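Local coordinates for putative nucleotide sugar epimerase/ dehydratase (Bordetella bronchiseptica, PDB 2Q1S), which binds NADH in a Rossmann-fold domain and probably acts as a nucleotide-sugar epimerase or dehydratase in bacterial O-antigen biosynthesis, at residues K144-S149 against Q200-R205; V103-T108 against L128-L133. One frame throughout, in Å; residues are numbered along the deposited sequence.

In the fold
Contact 2 (V103-T108 with L128-L133) closes along the chain before contact 1 (K144-S149 with Q200-R205) opens; their centres are about 11 Å apart and both reach the same Rossmann-type sheet. Strands 102-105 and 145-151 are parallel neighbours there, and helix 128-137 is the last of the helices in the crossover that joins them. Contact 1 then carries the sheet on to strand 203-212. Backbone pairs join the contacts: V147 N lies 2.9 Å from V103 O and V147 O lies 2.7 Å from H105 N, both probable hydrogen bonds. Both contacts reach NADH, through S149 near the end of its strand, and through L106-T108, just after theirs, with T129 of the helix.

Contact 1. Residues K144-S149 against Q200-R205; sequences KKVVYS and QLPTVR. With NAI (1,4-dihydronicotinamide adenine dinucleotide), chain B.
V146 and T203 lie side by side on one face of the sheet, V147 and V204 on the other, in the alternation expected of parallel strands whose axes run 4.7 Å apart at 25°. Three backbone bonds fix this register: V146 N gives to P202 O at 2.9 Å, V204 N to V146 O, and Y148 N to V204 O in a nearly straight bond (171° at the hydrogen). The first is received above the carbonyl plane of P202, at the centre of an inverse gamma turn leading into the strand.

On the V146 face, CG2 is swung beside its own backbone N (CG1 is anti to it, chi1 179°) and meets L201 CD1 at 4.1 Å, the two side chains crossing at about a right angle. Farther along, the aliphatic CG of R205 reaches the edge of the Y148 ring, 4.2 Å from CD2. CG alone meets the ring edge; the guanidinium lies well away, with NH1 in salt bridges to E189 and D170. The Y148 hydroxyl is bonded to K185 O.

At the strand start, K145 bends at chi2, chi3 and chi4, and its CG passes V204 CG2 at 3.6 Å; the ammonium continues to G277 O. P202 CB packs 3.3 Å from K144 O.

Beyond the pairing, S149 OG is hydrogen-bonded to NAI O3D at 2.9 Å. These parallel neighbours, with a serine near the C-terminal end of the first strand at the cofactor ribose, are characteristic of the Rossmann core of extended short-chain dehydrogenases/reductases.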
ATOM      1  N   LYS A 144      11.376  17.220 -14.659  1.00 40.59           N
ATOM      2  CA  LYS A 144      10.208  17.506 -15.481  1.00 41.06           C
ATOM      3  C   LYS A 144       9.125  16.442 -15.311  1.00 38.98           C
ATOM      4  O   LYS A 144       7.955  16.791 -15.381  1.00 39.28           O
ATOM      5  CB  LYS A 144      10.529  17.587 -16.990  1.00 42.28           C
ATOM      6  CG  LYS A 144      10.843  18.966 -17.565  1.00 46.37           C
ATOM      7  CD  LYS A 144      12.010  19.595 -16.836  1.00 48.59           C
ATOM      8  CE  LYS A 144      13.295  19.272 -17.519  1.00 46.43           C
ATOM      9  NZ  LYS A 144      14.448  20.034 -16.905  1.00 39.08           N
ATOM     10  N   LYS A 145       9.519  15.172 -15.258  1.00 39.12           N
ATOM     11  CA  LYS A 145       8.551  14.064 -15.165  1.00 39.33           C
ATOM     12  C   LYS A 145       9.177  12.879 -14.522  1.00 38.71           C
ATOM     13  O   LYS A 145      10.365  12.622 -14.687  1.00 38.48           O
ATOM     14  CB  LYS A 145       8.018  13.675 -16.553  1.00 39.40           C
ATOM     15  CG  LYS A 145       6.464  13.486 -16.624  1.00 39.34           C
ATOM     16  CD  LYS A 145       5.682  14.771 -16.346  1.00 39.15           C
ATOM     17  CE  LYS A 145       5.872  15.811 -17.460  1.00 40.71           C
ATOM     18  NZ  LYS A 145       5.281  15.334 -18.736  1.00 40.78           N
ATOM     19  N   VAL A 146       8.336  12.211 -13.728  1.00 38.67           N
ATOM     20  CA  VAL A 146       8.657  10.925 -13.116  1.00 38.46           C
ATOM     21  C   VAL A 146       7.635   9.913 -13.611  1.00 38.20           C
ATOM     22  O   VAL A 146       6.459  10.057 -13.300  1.00 38.31           O
ATOM     23  CB  VAL A 146       8.591  11.004 -11.540  1.00 40.43           C
ATOM     24  CG1 VAL A 146       8.911   9.654 -10.945  1.00 42.14           C
ATOM     25  CG2 VAL A 146       9.570  12.095 -11.072  1.00 41.00           C
ATOM     26  N   VAL A 147       8.076   8.931 -14.386  1.00 37.17           N
ATOM     27  CA  VAL A 147       7.166   7.980 -14.980  1.00 37.11           C
ATOM     28  C   VAL A 147       7.289   6.653 -14.224  1.00 35.55           C
ATOM     29  O   VAL A 147       8.366   6.073 -14.127  1.00 37.88           O
ATOM     30  CB  VAL A 147       7.490   7.784 -16.494  1.00 37.65           C
ATOM     31  CG1 VAL A 147       6.463   6.810 -17.116  1.00 38.70           C
ATOM     32  CG2 VAL A 147       7.385   9.157 -17.238  1.00 38.98           C
ATOM     33  N   TYR A 148       6.129   6.188 -13.753  1.00 35.76           N
ATOM     34  CA  TYR A 148       6.006   4.945 -12.983  1.00 36.16           C
ATOM     35  C   TYR A 148       5.267   3.882 -13.821  1.00 35.48           C
ATOM     36  O   TYR A 148       4.159   4.162 -14.312  1.00 35.71           O
ATOM     37  CB  TYR A 148       5.220   5.263 -11.698  1.00 36.25           C
ATOM     38  CG  TYR A 148       4.753   4.005 -10.932  1.00 34.85           C
ATOM     39  CD1 TYR A 148       5.687   3.110 -10.392  1.00 36.76           C
ATOM     40  CD2 TYR A 148       3.422   3.742 -10.750  1.00 34.71           C
ATOM     41  CE1 TYR A 148       5.301   1.997  -9.702  1.00 34.77           C
ATOM     42  CE2 TYR A 148       2.997   2.605 -10.085  1.00 35.08           C
ATOM     43  CZ  TYR A 148       3.930   1.731  -9.522  1.00 34.62           C
ATOM     44  OH  TYR A 148       3.541   0.617  -8.848  1.00 34.50           O
ATOM     45  N   SER A 149       5.905   2.718 -14.019  1.00 35.94           N
ATOM     46  CA  SER A 149       5.241   1.616 -14.685  1.00 36.19           C
ATOM     47  C   SER A 149       4.273   0.915 -13.761  1.00 36.89           C
ATOM     48  O   SER A 149       4.669   0.231 -12.836  1.00 38.23           O
ATOM     49  CB  SER A 149       6.255   0.648 -15.264  1.00 36.56           C
ATOM     50  OG  SER A 149       7.251   0.314 -14.318  1.00 36.67           O
ATOM     51  N   GLN A 200       3.948  18.279  -5.514  1.00 35.32           N
ATOM     52  CA  GLN A 200       4.072  18.672  -6.928  1.00 35.46           C
ATOM     53  C   GLN A 200       5.074  17.784  -7.661  1.00 34.94           C
ATOM     54  O   GLN A 200       5.580  18.168  -8.704  1.00 36.59           O
ATOM     55  CB  GLN A 200       4.422  20.181  -7.065  1.00 35.39           C
ATOM     56  CG  GLN A 200       3.244  21.068  -6.595  1.00 37.98           C
ATOM     57  CD  GLN A 200       3.123  21.096  -5.067  1.00 41.82           C
ATOM     58  OE1 GLN A 200       4.127  21.309  -4.353  1.00 44.28           O
ATOM     59  NE2 GLN A 200       1.907  20.845  -4.559  1.00 44.23           N
ATOM     60  N   LEU A 201       5.320  16.582  -7.133  1.00 35.12           N
ATOM     61  CA  LEU A 201       6.205  15.634  -7.836  1.00 35.95           C
ATOM     62  C   LEU A 201       5.507  15.295  -9.168  1.00 36.59           C
ATOM     63  O   LEU A 201       4.331  14.930  -9.142  1.00 37.17           O
ATOM     64  CB  LEU A 201       6.438  14.367  -7.001  1.00 36.42           C
ATOM     65  CG  LEU A 201       7.503  13.433  -7.593  1.00 37.70           C
ATOM     66  CD1 LEU A 201       8.963  13.929  -7.407  1.00 39.54           C
ATOM     67  CD2 LEU A 201       7.357  12.096  -6.902  1.00 38.85           C
ATOM     68  N   PRO A 202       6.185  15.508 -10.328  1.00 36.66           N
ATOM     69  CA  PRO A 202       5.467  15.441 -11.617  1.00 35.33           C
ATOM     70  C   PRO A 202       5.272  14.037 -12.168  1.00 36.94           C
ATOM     71  O   PRO A 202       5.904  13.642 -13.172  1.00 37.00           O
ATOM     72  CB  PRO A 202       6.332  16.308 -12.537  1.00 36.80           C
ATOM     73  CG  PRO A 202       7.690  16.158 -12.020  1.00 36.75           C
ATOM     74  CD  PRO A 202       7.580  16.015 -10.511  1.00 36.58           C
ATOM     75  N   THR A 203       4.457  13.281 -11.450  1.00 35.63           N
ATOM     76  CA  THR A 203       4.324  11.843 -11.740  1.00 34.97           C
ATOM     77  C   THR A 203       3.354  11.570 -12.884  1.00 36.71           C
ATOM     78  O   THR A 203       2.341  12.273 -13.052  1.00 36.79           O
ATOM     79  CB  THR A 203       3.821  11.080 -10.519  1.00 34.93           C
ATOM     80  OG1 THR A 203       2.518  11.560 -10.150  1.00 36.31           O
ATOM     81  CG2 THR A 203       4.821  11.207  -9.363  1.00 36.67           C
ATOM     82  N   VAL A 204       3.689  10.529 -13.677  1.00 36.47           N
ATOM     83  CA  VAL A 204       2.750  10.022 -14.694  1.00 36.54           C
ATOM     84  C   VAL A 204       2.775   8.497 -14.533  1.00 35.94           C
ATOM     85  O   VAL A 204       3.846   7.925 -14.499  1.00 36.97           O
ATOM     86  CB  VAL A 204       3.209  10.393 -16.096  1.00 36.82           C
ATOM     87  CG1 VAL A 204       2.233   9.806 -17.120  1.00 38.57           C
ATOM     88  CG2 VAL A 204       3.269  11.891 -16.223  1.00 34.73           C
ATOM     89  N   ARG A 205       1.591   7.891 -14.384  1.00 36.18           N
ATOM     90  CA  ARG A 205       1.481   6.447 -14.228  1.00 35.78           C
ATOM     91  C   ARG A 205       1.221   5.895 -15.622  1.00 36.04           C
ATOM     92  O   ARG A 205       0.299   6.338 -16.296  1.00 37.73           O
ATOM     93  CB  ARG A 205       0.305   6.131 -13.289  1.00 36.29           C
ATOM     94  CG  ARG A 205       0.610   6.622 -11.839  1.00 36.34           C
ATOM     95  CD  ARG A 205      -0.744   6.780 -11.095  1.00 37.39           C
ATOM     96  NE  ARG A 205      -1.483   7.976 -11.429  1.00 35.72           N
ATOM     97  CZ  ARG A 205      -2.814   8.048 -11.495  1.00 35.95           C
ATOM     98  NH1 ARG A 205      -3.514   6.935 -11.326  1.00 39.56           N
ATOM     99  NH2 ARG A 205      -3.416   9.186 -11.769  1.00 38.17           N
TER
HETATM  100  PA  NAI B 358      12.093  -7.023 -14.831  1.00 26.26           P
HETATM  101  O1A NAI B 358      12.053  -7.911 -13.640  1.00 27.38           O
HETATM  102  O2A NAI B 358      12.934  -7.452 -16.056  1.00 27.58           O
HETATM  103  O5B NAI B 358      12.485  -5.577 -14.457  1.00 24.32           O
HETATM  104  C5B NAI B 358      12.464  -5.038 -13.130  1.00 25.68           C
HETATM  105  C4B NAI B 358      13.848  -4.567 -12.718  1.00 25.86           C
HETATM  106  O4B NAI B 358      13.784  -4.080 -11.382  1.00 25.52           O
HETATM  107  C3B NAI B 358      14.871  -5.733 -12.739  1.00 27.51           C
HETATM  108  O3B NAI B 358      16.029  -5.350 -13.500  1.00 26.53           O
HETATM  109  C2B NAI B 358      15.253  -5.873 -11.272  1.00 26.06           C
HETATM  110  O2B NAI B 358      16.616  -6.307 -10.975  1.00 27.11           O
HETATM  111  C1B NAI B 358      15.029  -4.452 -10.751  1.00 24.21           C
HETATM  112  N9A NAI B 358      14.899  -4.343  -9.308  1.00 24.91           N
HETATM  113  C8A NAI B 358      14.249  -5.205  -8.468  1.00 24.42           C
HETATM  114  N7A NAI B 358      14.316  -4.732  -7.222  1.00 23.62           N
HETATM  115  C5A NAI B 358      14.995  -3.549  -7.217  1.00 25.90           C
HETATM  116  C6A NAI B 358      15.418  -2.545  -6.233  1.00 25.81           C
HETATM  117  N6A NAI B 358      15.147  -2.645  -4.926  1.00 25.19           N
HETATM  118  N1A NAI B 358      16.120  -1.444  -6.650  1.00 25.88           N
HETATM  119  C2A NAI B 358      16.412  -1.327  -7.973  1.00 25.34           C
HETATM  120  N3A NAI B 358      16.067  -2.179  -8.953  1.00 25.66           N
HETATM  121  C4A NAI B 358      15.347  -3.314  -8.640  1.00 25.41           C
HETATM  122  O3  NAI B 358      10.561  -6.927 -15.279  1.00 25.79           O
HETATM  123  PN  NAI B 358       9.877  -6.003 -16.428  1.00 27.64           P
HETATM  124  O1N NAI B 358       8.878  -6.778 -17.129  1.00 29.13           O
HETATM  125  O2N NAI B 358      11.008  -5.280 -17.113  1.00 28.29           O
HETATM  126  O5D NAI B 358       9.141  -4.871 -15.499  1.00 28.03           O
HETATM  127  C5D NAI B 358       9.446  -3.471 -15.613  1.00 28.88           C
HETATM  128  C4D NAI B 358       8.284  -2.703 -14.979  1.00 26.97           C
HETATM  129  O4D NAI B 358       7.127  -2.910 -15.753  1.00 26.65           O
HETATM  130  C3D NAI B 358       7.904  -3.235 -13.597  1.00 26.52           C
HETATM  131  O3D NAI B 358       7.615  -2.101 -12.769  1.00 24.17           O
HETATM  132  C2D NAI B 358       6.693  -4.081 -13.847  1.00 28.71           C
HETATM  133  O2D NAI B 358       5.852  -4.169 -12.666  1.00 27.69           O
HETATM  134  C1D NAI B 358       6.004  -3.327 -14.950  1.00 30.17           C
HETATM  135  N1N NAI B 358       5.113  -4.133 -15.743  1.00 30.03           N
HETATM  136  C2N NAI B 358       5.564  -5.065 -16.645  1.00 32.97           C
HETATM  137  C3N NAI B 358       4.674  -5.808 -17.415  1.00 29.63           C
HETATM  138  C7N NAI B 358       5.155  -6.860 -18.410  1.00 31.26           C
HETATM  139  O7N NAI B 358       4.320  -7.458 -19.066  1.00 31.06           O
HETATM  140  N7N NAI B 358       6.496  -7.039 -18.521  1.00 32.02           N
HETATM  141  C4N NAI B 358       3.277  -5.566 -17.321  1.00 31.53           C
HETATM  142  C5N NAI B 358       2.847  -4.564 -16.404  1.00 31.23           C
HETATM  143  C6N NAI B 358       3.787  -3.849 -15.663  1.00 33.46           C

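Contact 2. Residues V103-T108 against L128-L133; sequences VFHLAT and LTTLKL. With NAI (1,4-dihydronicotinamide adenine dinucleotide), chain B.
This is a strand-to-helix packing contact inside the Rossmann fold: H105, the last residue of strand 102-105, meets T130 and L133 on helix 128-137, which covers one face of the sheet. The strand and helix axes approach to 11.0 Å and run nearly antiparallel (157°), so side chains must bridge the interval.

The imidazole of H105 does most of this. With CG anti to the backbone N (chi1 173°), the ring extends to the helix, where NE2 and T130 OG1 share a 2.8 Å hydrogen bond whose direction is not fixed. The hydroxyl lies at the edge of the ring, in its plane. L133 CD2 instead sits over a face, 4.2 Å from the H105 ring centroid and 28° off its normal, a CH-pi contact. The same methyl meets V103 CG1 at 4.3 Å.

Closer to the cofactor, a water lies within hydrogen-bonding distance of A107 O (2.9 Å) and T129 OG1. T129 CG2 approaches NAI N6A to 3.6 Å, while A107 CB faces the adenine.

An edge-on hydrogen bond and a methyl over the face would restrict rotation of the buried imidazole, and the water probably links the helix to the A107 loop of the NADH pocket.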
ATOM      1  N   VAL A 103      12.898  10.854 -14.589  1.00 34.79           N
ATOM      2  CA  VAL A 103      13.125   9.604 -13.868  1.00 36.14           C
ATOM      3  C   VAL A 103      12.085   8.610 -14.330  1.00 36.33           C
ATOM      4  O   VAL A 103      10.931   8.949 -14.441  1.00 37.21           O
ATOM      5  CB  VAL A 103      13.000   9.805 -12.303  1.00 34.89           C
ATOM      6  CG1 VAL A 103      12.937   8.460 -11.536  1.00 37.07           C
ATOM      7  CG2 VAL A 103      14.109  10.688 -11.783  1.00 37.33           C
ATOM      8  N   PHE A 104      12.532   7.417 -14.684  1.00 35.84           N
ATOM      9  CA  PHE A 104      11.638   6.275 -15.005  1.00 36.16           C
ATOM     10  C   PHE A 104      11.788   5.261 -13.890  1.00 36.43           C
ATOM     11  O   PHE A 104      12.871   4.811 -13.647  1.00 35.24           O
ATOM     12  CB  PHE A 104      12.019   5.642 -16.347  1.00 36.01           C
ATOM     13  CG  PHE A 104      11.838   6.564 -17.519  1.00 36.11           C
ATOM     14  CD1 PHE A 104      12.863   7.448 -17.905  1.00 36.87           C
ATOM     15  CD2 PHE A 104      10.628   6.622 -18.216  1.00 35.06           C
ATOM     16  CE1 PHE A 104      12.712   8.317 -18.986  1.00 35.79           C
ATOM     17  CE2 PHE A 104      10.471   7.471 -19.329  1.00 36.92           C
ATOM     18  CZ  PHE A 104      11.512   8.356 -19.690  1.00 36.14           C
ATOM     19  N   HIS A 105      10.681   4.972 -13.174  1.00 36.19           N
ATOM     20  CA  HIS A 105      10.719   4.014 -12.091  1.00 36.49           C
ATOM     21  C   HIS A 105      10.078   2.693 -12.523  1.00 35.58           C
ATOM     22  O   HIS A 105       8.805   2.625 -12.596  1.00 36.42           O
ATOM     23  CB  HIS A 105      10.015   4.631 -10.863  1.00 37.89           C
ATOM     24  CG  HIS A 105       9.866   3.644  -9.757  1.00 38.76           C
ATOM     25  ND1 HIS A 105      10.747   2.608  -9.572  1.00 41.51           N
ATOM     26  CD2 HIS A 105       8.889   3.492  -8.830  1.00 38.36           C
ATOM     27  CE1 HIS A 105      10.337   1.855  -8.552  1.00 38.87           C
ATOM     28  NE2 HIS A 105       9.210   2.379  -8.091  1.00 38.19           N
ATOM     29  N   LEU A 106      10.947   1.774 -12.964  1.00 37.06           N
ATOM     30  CA  LEU A 106      10.530   0.466 -13.509  1.00 39.80           C
ATOM     31  C   LEU A 106      10.794  -0.713 -12.605  1.00 39.37           C
ATOM     32  O   LEU A 106      10.547  -1.852 -12.986  1.00 40.66           O
ATOM     33  CB  LEU A 106      11.161   0.207 -14.904  1.00 40.38           C
ATOM     34  CG  LEU A 106      11.105   1.402 -15.853  1.00 41.83           C
ATOM     35  CD1 LEU A 106      11.855   0.969 -17.139  1.00 44.91           C
ATOM     36  CD2 LEU A 106       9.717   1.846 -16.146  1.00 42.08           C
ATOM     37  N   ALA A 107      11.410  -0.513 -11.438  1.00 37.99           N
ATOM     38  CA  ALA A 107      11.746  -1.635 -10.591  1.00 39.30           C
ATOM     39  C   ALA A 107      10.441  -2.339 -10.118  1.00 38.16           C
ATOM     40  O   ALA A 107       9.355  -1.753  -9.983  1.00 39.07           O
ATOM     41  CB  ALA A 107      12.588  -1.208  -9.441  1.00 39.16           C
ATOM     42  N   THR A 108      10.610  -3.653  -9.956  1.00 37.18           N
ATOM     43  CA  THR A 108       9.536  -4.485  -9.399  1.00 37.16           C
ATOM     44  C   THR A 108      10.200  -5.741  -8.845  1.00 36.04           C
ATOM     45  O   THR A 108      11.401  -5.972  -8.959  1.00 36.82           O
ATOM     46  CB  THR A 108       8.451  -4.819 -10.421  1.00 38.43           C
ATOM     47  OG1 THR A 108       7.270  -5.277  -9.729  1.00 38.53           O
ATOM     48  CG2 THR A 108       8.890  -5.888 -11.433  1.00 39.87           C
ATOM     49  N   LEU A 128       8.222  -0.526  -1.148  1.00 33.75           N
ATOM     50  CA  LEU A 128       9.091   0.439  -0.468  1.00 34.23           C
ATOM     51  C   LEU A 128       9.983   1.185  -1.453  1.00 34.91           C
ATOM     52  O   LEU A 128      10.360   2.327  -1.204  1.00 36.38           O
ATOM     53  CB  LEU A 128       9.891  -0.282   0.621  1.00 34.90           C
ATOM     54  CG  LEU A 128      10.795   0.571   1.481  1.00 35.81           C
ATOM     55  CD1 LEU A 128       9.967   1.490   2.423  1.00 36.76           C
ATOM     56  CD2 LEU A 128      11.734  -0.320   2.263  1.00 38.57           C
ATOM     57  N   THR A 129      10.274   0.520  -2.563  1.00 36.07           N
ATOM     58  CA  THR A 129      11.074   1.149  -3.641  1.00 37.13           C
ATOM     59  C   THR A 129      10.421   2.487  -4.047  1.00 36.11           C
ATOM     60  O   THR A 129      11.087   3.539  -4.074  1.00 37.61           O
ATOM     61  CB  THR A 129      11.048   0.214  -4.863  1.00 37.56           C
ATOM     62  OG1 THR A 129       9.703  -0.282  -5.033  1.00 37.99           O
ATOM     63  CG2 THR A 129      12.013  -0.918  -4.694  1.00 39.40           C
ATOM     64  N   THR A 130       9.133   2.471  -4.370  1.00 35.06           N
ATOM     65  CA  THR A 130       8.442   3.667  -4.820  1.00 35.92           C
ATOM     66  C   THR A 130       8.415   4.759  -3.756  1.00 35.99           C
ATOM     67  O   THR A 130       8.682   5.944  -4.034  1.00 36.11           O
ATOM     68  CB  THR A 130       7.023   3.314  -5.264  1.00 37.55           C
ATOM     69  OG1 THR A 130       7.114   2.240  -6.215  1.00 36.93           O
ATOM     70  CG2 THR A 130       6.337   4.526  -5.904  1.00 36.30           C
ATOM     71  N   LEU A 131       8.067   4.373  -2.525  1.00 34.48           N
ATOM     72  CA  LEU A 131       7.952   5.354  -1.446  1.00 34.04           C
ATOM     73  C   LEU A 131       9.315   6.043  -1.193  1.00 34.48           C
ATOM     74  O   LEU A 131       9.357   7.281  -1.087  1.00 35.34           O
ATOM     75  CB  LEU A 131       7.463   4.624  -0.167  1.00 34.10           C
ATOM     76  CG  LEU A 131       7.294   5.624   0.980  1.00 33.85           C
ATOM     77  CD1 LEU A 131       6.280   6.713   0.647  1.00 36.14           C
ATOM     78  CD2 LEU A 131       6.886   4.824   2.243  1.00 35.51           C
ATOM     79  N   LYS A 132      10.380   5.266  -1.035  1.00 34.37           N
ATOM     80  CA  LYS A 132      11.683   5.852  -0.706  1.00 34.91           C
ATOM     81  C   LYS A 132      12.206   6.704  -1.870  1.00 35.54           C
ATOM     82  O   LYS A 132      12.806   7.754  -1.648  1.00 37.02           O
ATOM     83  CB  LYS A 132      12.684   4.805  -0.279  1.00 35.36           C
ATOM     84  CG  LYS A 132      12.221   4.115   1.025  1.00 37.25           C
ATOM     85  CD  LYS A 132      13.290   3.206   1.607  1.00 37.48           C
ATOM     86  CE  LYS A 132      14.446   3.935   2.304  1.00 40.78           C
ATOM     87  NZ  LYS A 132      15.421   3.010   2.940  1.00 41.53           N
ATOM     88  N   LEU A 133      11.952   6.249  -3.091  1.00 35.52           N
ATOM     89  CA  LEU A 133      12.370   7.039  -4.251  1.00 36.61           C
ATOM     90  C   LEU A 133      11.662   8.371  -4.240  1.00 36.13           C
ATOM     91  O   LEU A 133      12.290   9.454  -4.356  1.00 37.66           O
ATOM     92  CB  LEU A 133      12.077   6.241  -5.533  1.00 35.98           C
ATOM     93  CG  LEU A 133      12.416   7.050  -6.813  1.00 36.79           C
ATOM     94  CD1 LEU A 133      13.899   7.388  -6.976  1.00 36.87           C
ATOM     95  CD2 LEU A 133      11.890   6.302  -8.017  1.00 39.70           C
TER
HETATM   96  PA  NAI B 358      12.093  -7.023 -14.831  1.00 26.26           P
HETATM   97  O1A NAI B 358      12.053  -7.911 -13.640  1.00 27.38           O
HETATM   98  O2A NAI B 358      12.934  -7.452 -16.056  1.00 27.58           O
HETATM   99  O5B NAI B 358      12.485  -5.577 -14.457  1.00 24.32           O
HETATM  100  C5B NAI B 358      12.464  -5.038 -13.130  1.00 25.68           C
HETATM  101  C4B NAI B 358      13.848  -4.567 -12.718  1.00 25.86           C
HETATM  102  O4B NAI B 358      13.784  -4.080 -11.382  1.00 25.52           O
HETATM  103  C3B NAI B 358      14.871  -5.733 -12.739  1.00 27.51           C
HETATM  104  O3B NAI B 358      16.029  -5.350 -13.500  1.00 26.53           O
HETATM  105  C2B NAI B 358      15.253  -5.873 -11.272  1.00 26.06           C
HETATM  106  O2B NAI B 358      16.616  -6.307 -10.975  1.00 27.11           O
HETATM  107  C1B NAI B 358      15.029  -4.452 -10.751  1.00 24.21           C
HETATM  108  N9A NAI B 358      14.899  -4.343  -9.308  1.00 24.91           N
HETATM  109  C8A NAI B 358      14.249  -5.205  -8.468  1.00 24.42           C
HETATM  110  N7A NAI B 358      14.316  -4.732  -7.222  1.00 23.62           N
HETATM  111  C5A NAI B 358      14.995  -3.549  -7.217  1.00 25.90           C
HETATM  112  C6A NAI B 358      15.418  -2.545  -6.233  1.00 25.81           C
HETATM  113  N6A NAI B 358      15.147  -2.645  -4.926  1.00 25.19           N
HETATM  114  N1A NAI B 358      16.120  -1.444  -6.650  1.00 25.88           N
HETATM  115  C2A NAI B 358      16.412  -1.327  -7.973  1.00 25.34           C
HETATM  116  N3A NAI B 358      16.067  -2.179  -8.953  1.00 25.66           N
HETATM  117  C4A NAI B 358      15.347  -3.314  -8.640  1.00 25.41           C
HETATM  118  O3  NAI B 358      10.561  -6.927 -15.279  1.00 25.79           O
HETATM  119  PN  NAI B 358       9.877  -6.003 -16.428  1.00 27.64           P
HETATM  120  O1N NAI B 358       8.878  -6.778 -17.129  1.00 29.13           O
HETATM  121  O2N NAI B 358      11.008  -5.280 -17.113  1.00 28.29           O
HETATM  122  O5D NAI B 358       9.141  -4.871 -15.499  1.00 28.03           O
HETATM  123  C5D NAI B 358       9.446  -3.471 -15.613  1.00 28.88           C
HETATM  124  C4D NAI B 358       8.284  -2.703 -14.979  1.00 26.97           C
HETATM  125  O4D NAI B 358       7.127  -2.910 -15.753  1.00 26.65           O
HETATM  126  C3D NAI B 358       7.904  -3.235 -13.597  1.00 26.52           C
HETATM  127  O3D NAI B 358       7.615  -2.101 -12.769  1.00 24.17           O
HETATM  128  C2D NAI B 358       6.693  -4.081 -13.847  1.00 28.71           C
HETATM  129  O2D NAI B 358       5.852  -4.169 -12.666  1.00 27.69           O
HETATM  130  C1D NAI B 358       6.004  -3.327 -14.950  1.00 30.17           C
HETATM  131  N1N NAI B 358       5.113  -4.133 -15.743  1.00 30.03           N
HETATM  132  C2N NAI B 358       5.564  -5.065 -16.645  1.00 32.97           C
HETATM  133  C3N NAI B 358       4.674  -5.808 -17.415  1.00 29.63           C
HETATM  134  C7N NAI B 358       5.155  -6.860 -18.410  1.00 31.26           C
HETATM  135  O7N NAI B 358       4.320  -7.458 -19.066  1.00 31.06           O
HETATM  136  N7N NAI B 358       6.496  -7.039 -18.521  1.00 32.02           N
HETATM  137  C4N NAI B 358       3.277  -5.566 -17.321  1.00 31.53           C
HETATM  138  C5N NAI B 358       2.847  -4.564 -16.404  1.00 31.23           C
HETATM  139  C6N NAI B 358       3.787  -3.849 -15.663  1.00 33.46           C
HETATM  140  O   HOH W   1       8.758  -0.561  -7.451  1.00 32.91           O